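Long-range contact in SusD superfamily protein (Bacteroides thetaiotaomicron, PDB 3MCX), which is of unknown function but, as a SusD-family protein of the outer membrane, probably binds glycans for uptake: residues Y218-K230 and A366-Y380. Numbering follows the deposited sequence.
Sequences YQKAYDAATDVIK and AGLKKGTDIEEAQGY. With ZN (zinc ion), chain C.
Tyr222 turns its CG away from the backbone N (chi1 -163°), which sends the ring from helix 218-231 into the corner between helices 356-370 and 374-385; Lys370 holds CG between its own N and carbonyl carbon (chi1 78°) and runs across that ring. The tyrosine is a knob among Ala366, Gly367, Lys370 and Ala377. CE of Lys370 lies over one face, 3.7 Å from Tyr222 CG, Thr226 CG2 covers the opposite face, and the ammonium adds a cation-pi contact. Gly367 brings its backbone up to the ring, its N 3.7 Å from Tyr222 CD1.

At the rim of the ring, Tyr222 OH donates to the anti lone pair of Glu376 OE1, 2.6 Å away. The other carboxylate oxygen, Glu376 OE2, receives Lys230 NZ at 2.8 Å from above the carboxylate plane, so one glutamate bridges Tyr222 and Lys230, two turns apart on helix 218-231. A phenylalanine in place of Tyr222 would probably keep the packing but leave Glu376 OE1 without its hydroxyl mate. Beyond it Tyr380 forms a second knob: Ile229 CD1 sits 4.0 Å above the centre of its ring, and a water joins its OH to Lys230 NZ.

Where the two helices run nearly antiparallel, Ala366 CB comes within 3.4 Å of Tyr218 O, and Lys369 CB sits over the centre of the Tyr218 ring in a CH-pi contact. Lys370 NZ meanwhile donates to Gln219 OE1 (2.8 Å), Thr372 OG1 and Asp373 OD2, pinning the turn after Gly371 to helix 218-231.

Helix 218-231 thus packs against two consecutive helices, consistent with the TPR-like fold of SusD proteins. Glu375, on the second, binds a zinc ion through OE2. Lys370 and Lys230 are paired with Asp373 and Glu376, which would probably stabilise these charges at a partly buried interface.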
ATOM      1  N   TYR A 218       7.759  -4.522  17.314  1.00  8.52           N
ATOM      2  CA  TYR A 218       7.459  -5.901  16.899  1.00  7.68           C
ATOM      3  C   TYR A 218       6.419  -6.582  17.768  1.00  7.01           C
ATOM      4  O   TYR A 218       5.535  -7.252  17.226  1.00  6.62           O
ATOM      5  CB  TYR A 218       8.736  -6.746  16.787  1.00  7.25           C
ATOM      6  CG  TYR A 218       9.761  -6.125  15.860  1.00 10.08           C
ATOM      7  CD1 TYR A 218       9.476  -5.938  14.522  1.00 10.80           C
ATOM      8  CD2 TYR A 218      11.002  -5.734  16.339  1.00 12.41           C
ATOM      9  CE1 TYR A 218      10.435  -5.337  13.662  1.00 12.75           C
ATOM     10  CE2 TYR A 218      11.943  -5.147  15.515  1.00 15.20           C
ATOM     11  CZ  TYR A 218      11.658  -4.954  14.213  1.00 13.78           C
ATOM     12  OH  TYR A 218      12.604  -4.361  13.380  1.00 21.77           O
ATOM     13  N   GLN A 219       6.507  -6.457  19.097  1.00  6.62           N
ATOM     14  CA  GLN A 219       5.478  -7.063  19.951  1.00  6.44           C
ATOM     15  C   GLN A 219       4.080  -6.472  19.634  1.00  6.70           C
ATOM     16  O   GLN A 219       3.103  -7.221  19.564  1.00  7.33           O
ATOM     17  CB  GLN A 219       5.801  -6.879  21.421  1.00  6.99           C
ATOM     18  CG  GLN A 219       4.844  -7.608  22.337  1.00  5.32           C
ATOM     19  CD  GLN A 219       4.864  -9.115  22.141  1.00  6.00           C
ATOM     20  OE1 GLN A 219       5.924  -9.744  22.174  1.00  7.75           O
ATOM     21  NE2 GLN A 219       3.685  -9.704  21.943  1.00  8.20           N
ATOM     22  N   LYS A 220       3.963  -5.145  19.506  1.00  7.58           N
ATOM     23  CA  LYS A 220       2.660  -4.536  19.185  0.50  7.72           C
ATOM     24  C   LYS A 220       2.149  -4.993  17.825  1.00  7.78           C
ATOM     25  O   LYS A 220       0.947  -5.218  17.643  1.00  7.22           O
ATOM     26  CB  LYS A 220       2.728  -3.009  19.235  0.50  7.68           C
ATOM     27  CG  LYS A 220       3.060  -2.480  20.617  0.50  9.40           C
ATOM     28  CD  LYS A 220       3.402  -1.025  20.583  0.50 11.02           C
ATOM     29  CE  LYS A 220       3.497  -0.487  21.971  0.50 12.76           C
ATOM     30  NZ  LYS A 220       2.204  -0.667  22.703  0.50 14.94           N
ATOM     31  N   ALA A 221       3.054  -5.096  16.843  1.00  7.39           N
ATOM     32  CA  ALA A 221       2.680  -5.604  15.529  1.00  6.58           C
ATOM     33  C   ALA A 221       2.159  -7.030  15.648  1.00  6.70           C
ATOM     34  O   ALA A 221       1.147  -7.399  15.001  1.00  7.53           O
ATOM     35  CB  ALA A 221       3.869  -5.531  14.546  1.00  7.20           C
ATOM     36  N   TYR A 222       2.872  -7.837  16.416  1.00  6.82           N
ATOM     37  CA  TYR A 222       2.491  -9.236  16.616  1.00  6.94           C
ATOM     38  C   TYR A 222       1.131  -9.362  17.287  1.00  7.39           C
ATOM     39  O   TYR A 222       0.310 -10.205  16.899  1.00  7.04           O
ATOM     40  CB  TYR A 222       3.557  -9.990  17.443  1.00  6.76           C
ATOM     41  CG  TYR A 222       3.463 -11.498  17.358  1.00  7.09           C
ATOM     42  CD1 TYR A 222       4.005 -12.176  16.263  1.00  6.54           C
ATOM     43  CD2 TYR A 222       2.842 -12.239  18.340  1.00  7.47           C
ATOM     44  CE1 TYR A 222       3.923 -13.546  16.156  1.00  7.55           C
ATOM     45  CE2 TYR A 222       2.774 -13.631  18.252  1.00  6.54           C
ATOM     46  CZ  TYR A 222       3.303 -14.261  17.130  1.00  6.76           C
ATOM     47  OH  TYR A 222       3.242 -15.637  17.017  1.00  8.82           O
ATOM     48  N   ASP A 223       0.911  -8.564  18.326  1.00  7.23           N
ATOM     49  CA  ASP A 223      -0.376  -8.595  19.018  1.00  7.32           C
ATOM     50  C   ASP A 223      -1.536  -8.223  18.080  1.00  7.55           C
ATOM     51  O   ASP A 223      -2.563  -8.918  18.066  1.00  7.88           O
ATOM     52  CB  ASP A 223      -0.340  -7.724  20.282  1.00  7.51           C
ATOM     53  CG  ASP A 223       0.569  -8.306  21.368  1.00 10.46           C
ATOM     54  OD1 ASP A 223       0.868  -9.500  21.340  1.00 14.85           O
ATOM     55  OD2 ASP A 223       1.020  -7.523  22.205  1.00 17.69           O
ATOM     56  N   ALA A 224      -1.368  -7.172  17.283  1.00  7.55           N
ATOM     57  CA  ALA A 224      -2.424  -6.764  16.358  1.00  6.78           C
ATOM     58  C   ALA A 224      -2.669  -7.822  15.304  1.00  7.26           C
ATOM     59  O   ALA A 224      -3.827  -8.158  15.004  1.00  7.46           O
ATOM     60  CB  ALA A 224      -2.107  -5.420  15.705  1.00  7.29           C
ATOM     61  N   ALA A 225      -1.591  -8.336  14.692  1.00  7.12           N
ATOM     62  CA  ALA A 225      -1.732  -9.324  13.617  1.00  6.63           C
ATOM     63  C   ALA A 225      -2.368 -10.591  14.164  1.00  7.04           C
ATOM     64  O   ALA A 225      -3.271 -11.137  13.558  1.00  7.11           O
ATOM     65  CB  ALA A 225      -0.370  -9.626  12.959  1.00  7.17           C
ATOM     66  N   THR A 226      -1.915 -11.072  15.321  1.00  6.72           N
ATOM     67  CA  THR A 226      -2.477 -12.322  15.866  1.00  7.32           C
ATOM     68  C   THR A 226      -3.906 -12.173  16.362  1.00  7.17           C
ATOM     69  O   THR A 226      -4.661 -13.148  16.370  1.00  7.64           O
ATOM     70  CB  THR A 226      -1.574 -12.993  16.935  1.00  7.46           C
ATOM     71  OG1 THR A 226      -1.312 -12.090  18.008  1.00  8.90           O
ATOM     72  CG2 THR A 226      -0.258 -13.491  16.323  1.00  9.93           C
ATOM     73  N   ASP A 227      -4.298 -10.977  16.780  1.00  7.31           N
ATOM     74  CA  ASP A 227      -5.707 -10.735  17.072  1.00  7.32           C
ATOM     75  C   ASP A 227      -6.532 -11.069  15.827  1.00  6.32           C
ATOM     76  O   ASP A 227      -7.476 -11.867  15.921  1.00  6.26           O
ATOM     77  CB  ASP A 227      -5.914  -9.285  17.500  1.00  7.75           C
ATOM     78  CG  ASP A 227      -7.331  -8.971  17.975  1.00  8.57           C
ATOM     79  OD1 ASP A 227      -8.150  -9.868  18.227  1.00 10.20           O
ATOM     80  OD2 ASP A 227      -7.601  -7.768  18.121  1.00  9.16           O
ATOM     81  N   VAL A 228      -6.135 -10.543  14.671  1.00  6.17           N
ATOM     82  CA  VAL A 228      -6.866 -10.839  13.428  1.00  6.86           C
ATOM     83  C   VAL A 228      -6.843 -12.340  13.105  1.00  7.18           C
ATOM     84  O   VAL A 228      -7.871 -12.946  12.805  1.00  8.37           O
ATOM     85  CB  VAL A 228      -6.321 -10.030  12.246  1.00  6.90           C
ATOM     86  CG1 VAL A 228      -7.086 -10.413  10.941  1.00  6.98           C
ATOM     87  CG2 VAL A 228      -6.406  -8.507  12.561  1.00  7.40           C
ATOM     88  N   ILE A 229      -5.653 -12.940  13.160  1.00  7.62           N
ATOM     89  CA  ILE A 229      -5.459 -14.340  12.784  1.00  7.35           C
ATOM     90  C   ILE A 229      -6.272 -15.266  13.672  1.00  6.82           C
ATOM     91  O   ILE A 229      -6.976 -16.152  13.168  1.00  8.02           O
ATOM     92  CB  ILE A 229      -3.981 -14.705  12.868  1.00  6.69           C
ATOM     93  CG1 ILE A 229      -3.183 -13.982  11.792  1.00  7.84           C
ATOM     94  CG2 ILE A 229      -3.766 -16.264  12.744  1.00  6.38           C
ATOM     95  CD1 ILE A 229      -1.666 -14.000  12.044  1.00  8.25           C
ATOM     96  N   LYS A 230      -6.197 -15.051  14.986  1.00  7.21           N
ATOM     97  CA  LYS A 230      -6.792 -15.970  15.964  0.50  7.22           C
ATOM     98  C   LYS A 230      -8.276 -15.732  16.222  1.00  7.62           C
ATOM     99  O   LYS A 230      -9.008 -16.674  16.532  1.00  7.64           O
ATOM    100  CB  LYS A 230      -6.062 -15.875  17.314  0.50  7.45           C
ATOM    101  CG  LYS A 230      -4.639 -16.432  17.317  0.50  7.28           C
ATOM    102  CD  LYS A 230      -3.838 -15.926  18.523  0.50  6.91           C
ATOM    103  CE  LYS A 230      -2.431 -16.520  18.597  0.50  6.31           C
ATOM    104  NZ  LYS A 230      -2.414 -18.016  18.601  0.50  4.78           N
ATOM    105  N   ALA A 366       7.312 -10.051  12.571  1.00  7.26           N
ATOM    106  CA  ALA A 366       7.347  -9.473  13.907  1.00  7.17           C
ATOM    107  C   ALA A 366       7.818 -10.498  14.934  1.00  7.99           C
ATOM    108  O   ALA A 366       8.578 -10.164  15.841  1.00  7.97           O
ATOM    109  CB  ALA A 366       5.985  -8.908  14.293  1.00  7.75           C
ATOM    110  N   GLY A 367       7.393 -11.753  14.789  1.00  7.95           N
ATOM    111  CA  GLY A 367       7.796 -12.798  15.712  1.00  7.52           C
ATOM    112  C   GLY A 367       9.294 -13.082  15.651  1.00  7.34           C
ATOM    113  O   GLY A 367       9.989 -13.145  16.662  1.00  7.87           O
ATOM    114  N   LEU A 368       9.798 -13.264  14.434  1.00  6.90           N
ATOM    115  CA  LEU A 368      11.210 -13.530  14.246  1.00  7.57           C
ATOM    116  C   LEU A 368      12.054 -12.374  14.788  1.00  7.19           C
ATOM    117  O   LEU A 368      13.003 -12.603  15.496  1.00  8.66           O
ATOM    118  CB  LEU A 368      11.538 -13.786  12.783  1.00  8.04           C
ATOM    119  CG  LEU A 368      12.981 -14.219  12.515  1.00 10.99           C
ATOM    120  CD1 LEU A 368      13.307 -15.535  13.187  1.00 11.32           C
ATOM    121  CD2 LEU A 368      13.201 -14.332  11.031  1.00 13.53           C
ATOM    122  N   LYS A 369      11.653 -11.143  14.484  1.00  8.42           N
ATOM    123  CA  LYS A 369      12.401  -9.959  14.924  1.00  8.50           C
ATOM    124  C   LYS A 369      12.392  -9.788  16.440  1.00  8.59           C
ATOM    125  O   LYS A 369      13.416  -9.411  17.036  1.00  9.36           O
ATOM    126  CB  LYS A 369      11.885  -8.702  14.234  1.00  8.77           C
ATOM    127  CG  LYS A 369      12.238  -8.588  12.743  1.00  8.86           C
ATOM    128  CD  LYS A 369      13.740  -8.510  12.463  1.00 10.78           C
ATOM    129  CE  LYS A 369      14.415  -7.290  13.056  1.00 13.00           C
ATOM    130  NZ  LYS A 369      15.913  -7.342  12.882  1.00 13.19           N
ATOM    131  N   LYS A 370      11.275 -10.110  17.094  1.00  8.09           N
ATOM    132  CA  LYS A 370      11.194  -9.907  18.558  1.00  7.86           C
ATOM    133  C   LYS A 370      11.843 -11.042  19.347  1.00  8.14           C
ATOM    134  O   LYS A 370      12.179 -10.892  20.519  1.00  8.77           O
ATOM    135  CB  LYS A 370       9.749  -9.675  19.007  1.00  7.34           C
ATOM    136  CG  LYS A 370       8.874 -10.932  19.101  1.00  7.70           C
ATOM    137  CD  LYS A 370       7.377 -10.572  19.104  1.00  6.55           C
ATOM    138  CE  LYS A 370       6.488 -11.766  19.463  1.00  8.40           C
ATOM    139  NZ  LYS A 370       6.511 -12.160  20.893  1.00  5.75           N
ATOM    140  N   GLY A 371      12.027 -12.196  18.700  1.00  8.61           N
ATOM    141  CA  GLY A 371      12.783 -13.299  19.290  1.00  8.45           C
ATOM    142  C   GLY A 371      12.038 -14.197  20.260  1.00  8.08           C
ATOM    143  O   GLY A 371      12.650 -15.016  20.939  1.00  8.92           O
ATOM    144  N   THR A 372      10.722 -14.021  20.338  1.00  7.96           N
ATOM    145  CA  THR A 372       9.845 -14.885  21.110  1.00  8.07           C
ATOM    146  C   THR A 372       8.620 -15.207  20.277  1.00  7.57           C
ATOM    147  O   THR A 372       8.359 -14.556  19.292  1.00  7.19           O
ATOM    148  CB  THR A 372       9.411 -14.262  22.454  1.00  8.32           C
ATOM    149  OG1 THR A 372       8.769 -13.010  22.248  1.00  9.27           O
ATOM    150  CG2 THR A 372      10.630 -14.085  23.398  1.00  7.84           C
ATOM    151  N   ASP A 373       7.864 -16.212  20.711  1.00  7.65           N
ATOM    152  CA  ASP A 373       6.781 -16.820  19.905  1.00  7.84           C
ATOM    153  C   ASP A 373       7.297 -17.306  18.550  1.00  7.59           C
ATOM    154  O   ASP A 373       6.584 -17.273  17.543  1.00  7.86           O
ATOM    155  CB  ASP A 373       5.578 -15.883  19.763  1.00  7.70           C
ATOM    156  CG  ASP A 373       4.969 -15.518  21.106  1.00  8.52           C
ATOM    157  OD1 ASP A 373       4.532 -16.433  21.855  1.00 10.56           O
ATOM    158  OD2 ASP A 373       4.924 -14.310  21.407  1.00 11.44           O
ATOM    159  N   ILE A 374       8.538 -17.788  18.535  1.00  8.37           N
ATOM    160  CA  ILE A 374       9.193 -18.150  17.286  1.00  8.67           C
ATOM    161  C   ILE A 374       8.483 -19.291  16.558  1.00  8.55           C
ATOM    162  O   ILE A 374       8.195 -19.160  15.380  1.00  7.51           O
ATOM    163  CB  ILE A 374      10.662 -18.529  17.516  1.00  9.15           C
ATOM    164  CG1 ILE A 374      11.423 -17.308  18.041  1.00 10.29           C
ATOM    165  CG2 ILE A 374      11.316 -19.045  16.204  1.00  9.50           C
ATOM    166  CD1 ILE A 374      11.432 -16.158  17.108  1.00 13.07           C
ATOM    167  N   GLU A 375       8.160 -20.373  17.253  1.00  8.37           N
ATOM    168  CA  GLU A 375       7.487 -21.502  16.619  1.00  8.46           C
ATOM    169  C   GLU A 375       6.132 -21.098  16.036  1.00  7.59           C
ATOM    170  O   GLU A 375       5.792 -21.461  14.917  1.00  7.89           O
ATOM    171  CB  GLU A 375       7.302 -22.657  17.604  1.00  9.04           C
ATOM    172  CG  GLU A 375       6.892 -23.891  16.894  1.00 12.00           C
ATOM    173  CD  GLU A 375       6.718 -25.085  17.759  1.00 15.42           C
ATOM    174  OE1 GLU A 375       6.797 -24.994  19.010  1.00 18.00           O
ATOM    175  OE2 GLU A 375       6.501 -26.145  17.146  1.00 16.39           O
ATOM    176  N   GLU A 376       5.375 -20.311  16.780  1.00  7.45           N
ATOM    177  CA  GLU A 376       4.085 -19.812  16.299  1.00  7.65           C
ATOM    178  C   GLU A 376       4.269 -18.952  15.047  1.00  7.45           C
ATOM    179  O   GLU A 376       3.536 -19.080  14.052  1.00  7.77           O
ATOM    180  CB  GLU A 376       3.359 -19.047  17.426  1.00  7.78           C
ATOM    181  CG  GLU A 376       1.950 -18.645  17.076  1.00  7.08           C
ATOM    182  CD  GLU A 376       1.226 -17.998  18.228  1.00  8.47           C
ATOM    183  OE1 GLU A 376       1.597 -16.866  18.591  1.00  8.11           O
ATOM    184  OE2 GLU A 376       0.281 -18.634  18.757  1.00 10.29           O
ATOM    185  N   ALA A 377       5.237 -18.043  15.102  1.00  7.12           N
ATOM    186  CA  ALA A 377       5.573 -17.177  13.971  1.00  7.05           C
ATOM    187  C   ALA A 377       5.980 -17.946  12.698  1.00  6.43           C
ATOM    188  O   ALA A 377       5.533 -17.619  11.566  1.00  7.24           O
ATOM    189  CB  ALA A 377       6.688 -16.199  14.390  1.00  7.05           C
ATOM    190  N   GLN A 378       6.814 -18.966  12.890  1.00  6.85           N
ATOM    191  CA  GLN A 378       7.260 -19.834  11.810  1.00  7.29           C
ATOM    192  C   GLN A 378       6.046 -20.539  11.179  1.00  6.39           C
ATOM    193  O   GLN A 378       5.931 -20.650   9.950  1.00  5.83           O
ATOM    194  CB  GLN A 378       8.321 -20.765  12.412  1.00  8.76           C
ATOM    195  CG  GLN A 378       8.404 -22.129  11.961  1.00 12.47           C
ATOM    196  CD  GLN A 378       9.320 -22.931  12.881  1.00 16.45           C
ATOM    197  OE1 GLN A 378      10.046 -22.366  13.705  1.00 20.96           O
ATOM    198  NE2 GLN A 378       9.284 -24.224  12.742  1.00 19.89           N
ATOM    199  N   GLY A 379       5.097 -20.917  12.023  1.00  6.82           N
ATOM    200  CA  GLY A 379       3.848 -21.530  11.564  1.00  6.93           C
ATOM    201  C   GLY A 379       3.091 -20.615  10.638  1.00  7.24           C
ATOM    202  O   GLY A 379       2.520 -21.061   9.646  1.00  7.56           O
ATOM    203  N   TYR A 380       3.077 -19.317  10.949  1.00  6.58           N
ATOM    204  CA  TYR A 380       2.338 -18.380  10.105  1.00  6.46           C
ATOM    205  C   TYR A 380       2.984 -18.218   8.734  1.00  6.81           C
ATOM    206  O   TYR A 380       2.289 -18.083   7.711  1.00  7.46           O
ATOM    207  CB  TYR A 380       2.176 -17.013  10.782  1.00  6.57           C
ATOM    208  CG  TYR A 380       1.358 -17.046  12.057  1.00  5.65           C
ATOM    209  CD1 TYR A 380       0.214 -17.846  12.170  1.00  7.83           C
ATOM    210  CD2 TYR A 380       1.716 -16.263  13.157  1.00  6.11           C
ATOM    211  CE1 TYR A 380      -0.537 -17.861  13.343  1.00  7.38           C
ATOM    212  CE2 TYR A 380       0.963 -16.268  14.316  1.00  7.33           C
ATOM    213  CZ  TYR A 380      -0.158 -17.058  14.407  1.00  7.37           C
ATOM    214  OH  TYR A 380      -0.912 -17.064  15.575  1.00  8.63           O
TER
HETATM  215 ZN    ZN C   2       6.052 -27.752  18.105  0.60 24.22          ZN
HETATM  216  O   HOH W   1       3.194 -12.566  22.331  1.00 13.83           O
HETATM  217  O   HOH W   2      -2.716 -18.999  15.788  1.00 13.49           O